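Oligoribonuclease (Colwellia psychrerythraea, PDB 6A4D) probably hydrolyses very short RNA oligonucleotides as a 3'-to-5' exonuclease of the DEDD group, and binds the nitrophenyl ester of thymidine monophosphate. Local coordinates at residues 30-35 with 162-167. The protein carries 1 engineered substitution. Residues are numbered along the deposited sequence; the frame is centred on the assembly and turned at random.
Engineered in segment 162-167: A166 (natural residue Asp).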
loop_
_atom_site.group_PDB
_atom_site.type_symbol
_atom_site.label_atom_id
_atom_site.label_comp_id
_atom_site.label_asym_id
_atom_site.label_seq_id
_atom_site.Cartn_x
_atom_site.Cartn_y
_atom_site.Cartn_z
ATOM N N GLU A 30 -6.823 17.203 -6.543
ATOM C CA GLU A 30 -7.969 17.200 -5.631
ATOM C C GLU A 30 -7.679 16.319 -4.447
ATOM O O GLU A 30 -6.982 15.317 -4.591
ATOM C CB GLU A 30 -9.207 16.640 -6.338
ATOM C CG GLU A 30 -10.538 17.045 -5.723
ATOM C CD GLU A 30 -11.725 16.266 -6.303
ATOM O OE1 GLU A 30 -11.552 15.213 -6.951
ATOM O OE2 GLU A 30 -12.865 16.704 -6.085
ATOM N N ILE A 31 -8.240 16.693 -3.303
ATOM C CA ILE A 31 -8.221 15.871 -2.119
ATOM C C ILE A 31 -9.607 15.889 -1.416
ATOM O O ILE A 31 -10.269 16.915 -1.310
ATOM C CB ILE A 31 -7.043 16.292 -1.180
ATOM C CG1 ILE A 31 -7.002 15.414 0.075
ATOM C CG2 ILE A 31 -7.095 17.766 -0.760
ATOM C CD1 ILE A 31 -5.679 15.509 0.797
ATOM N N ALA A 32 -10.059 14.721 -1.003
ATOM C CA ALA A 32 -11.278 14.569 -0.162
ATOM C C ALA A 32 -10.959 13.606 0.988
ATOM O O ALA A 32 -10.157 12.679 0.801
ATOM C CB ALA A 32 -12.442 14.053 -0.997
ATOM N N ILE A 33 -11.525 13.859 2.166
ATOM C CA ILE A 33 -11.271 13.028 3.357
ATOM C C ILE A 33 -12.615 12.689 4.028
ATOM O O ILE A 33 -13.469 13.558 4.196
ATOM C CB ILE A 33 -10.364 13.724 4.414
ATOM C CG1 ILE A 33 -9.039 14.225 3.828
ATOM C CG2 ILE A 33 -10.103 12.822 5.646
ATOM C CD1 ILE A 33 -8.445 15.346 4.665
ATOM N N ILE A 34 -12.795 11.435 4.429
ATOM C CA ILE A 34 -13.928 11.038 5.279
ATOM C C ILE A 34 -13.377 10.301 6.485
ATOM O O ILE A 34 -12.455 9.509 6.389
ATOM C CB ILE A 34 -14.928 10.196 4.477
ATOM C CG1 ILE A 34 -15.614 11.118 3.483
ATOM C CG2 ILE A 34 -15.926 9.486 5.396
ATOM C CD1 ILE A 34 -16.744 10.528 2.684
ATOM N N ILE A 35 -13.939 10.597 7.636
ATOM C CA ILE A 35 -13.649 9.897 8.863
ATOM C C ILE A 35 -14.804 8.951 9.162
ATOM O O ILE A 35 -15.950 9.370 9.094
ATOM C CB ILE A 35 -13.562 10.896 10.014
ATOM C CG1 ILE A 35 -12.543 12.007 9.674
ATOM C CG2 ILE A 35 -13.200 10.187 11.309
ATOM C CD1 ILE A 35 -11.098 11.591 9.866
ATOM N N LEU A 162 -16.775 12.761 -8.334
ATOM C CA LEU A 162 -16.406 13.364 -7.076
ATOM C C LEU A 162 -15.308 12.499 -6.474
ATOM O O LEU A 162 -15.325 11.271 -6.633
ATOM C CB LEU A 162 -17.622 13.454 -6.137
ATOM C CG LEU A 162 -18.930 14.049 -6.709
ATOM C CD1 LEU A 162 -19.838 12.991 -7.352
ATOM C CD2 LEU A 162 -19.670 14.851 -5.632
ATOM N N ALA A 163 -14.327 13.143 -5.845
ATOM C CA ALA A 163 -13.404 12.438 -4.968
ATOM C C ALA A 163 -14.180 11.935 -3.748
ATOM O O ALA A 163 -13.888 10.828 -3.290
ATOM C CB ALA A 163 -12.219 13.299 -4.556
ATOM N N LEU A 164 -15.173 12.701 -3.256
ATOM C CA LEU A 164 -15.976 12.257 -2.109
ATOM C C LEU A 164 -16.727 10.972 -2.387
ATOM O O LEU A 164 -16.899 10.148 -1.478
ATOM C CB LEU A 164 -17.007 13.278 -1.643
ATOM C CG LEU A 164 -16.710 14.246 -0.494
ATOM C CD1 LEU A 164 -18.002 14.953 -0.100
ATOM C CD2 LEU A 164 -16.129 13.632 0.758
ATOM N N ASP A 165 -17.190 10.822 -3.621
ATOM C CA ASP A 165 -17.985 9.669 -3.998
ATOM C C ASP A 165 -17.105 8.485 -4.333
ATOM O O ASP A 165 -17.547 7.377 -4.204
ATOM C CB ASP A 165 -18.942 9.982 -5.164
ATOM C CG ASP A 165 -20.258 10.572 -4.685
ATOM O OD1 ASP A 165 -21.208 9.809 -4.405
ATOM O OD2 ASP A 165 -20.345 11.801 -4.565
ATOM N N ALA A 166 -15.885 8.705 -4.804
ATOM C CA ALA A 166 -14.946 7.614 -4.860
ATOM C C ALA A 166 -14.716 7.010 -3.432
ATOM O O ALA A 166 -14.733 5.804 -3.286
ATOM C CB ALA A 166 -13.657 8.067 -5.500
ATOM N N ILE A 167 -14.556 7.855 -2.404
ATOM C CA ILE A 167 -14.311 7.436 -1.030
ATOM C C ILE A 167 -15.504 6.679 -0.477
ATOM O O ILE A 167 -15.314 5.665 0.183
ATOM C CB ILE A 167 -14.069 8.618 -0.053
ATOM C CG1 ILE A 167 -12.797 9.391 -0.407
ATOM C CG2 ILE A 167 -13.948 8.127 1.393
ATOM C CD1 ILE A 167 -12.672 10.734 0.296
#
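A32 meets the first turn of helix 163-180 with its single methyl: CB lies 3.6 Å from A163 CB and equally close to CD1 of I167, so the small residue is fitted between side chains one helical turn apart. The same I167 CD1 also reaches the strand backbone, 3.2 Å from A32 O. Further along, I34 takes L164 and I167 together. Its CD1 sits 3.7 Å from L164 CD2, the two side chains running nearly perpendicular, while its CB faces I167 CG2 at 3.8 Å. At the other end the extended E30 side chain, with CG anti to the backbone N (chi1 -158°), carries OE1 to 3.1 Å from A163 CB. Alternation along strand 28-36 turns E30, A32 and I34 to the helix; I31 and I33 pack on F126 behind. This is the RNase H-like exonuclease core, a mixed sheet with helices on both faces; the axes of strand segment 30-35 and helix segment 163-167 approach to 7.7 Å and cross at -41°. OE1 is buried by the contact and has no hydrogen-bonding partner in the model, whereas OE2 forms a salt bridge with R77. Replacing E30 by an alanine removes that carboxylate, which is likely to leave R77 without this acidic mate and to open a gap beside the A163 methyl. Behind the first shell, backbone hydrogen bonds to E17, D15 and W13 fix E30, A32 and I34 on strand 11-18, and I48 touches both E30 and L164.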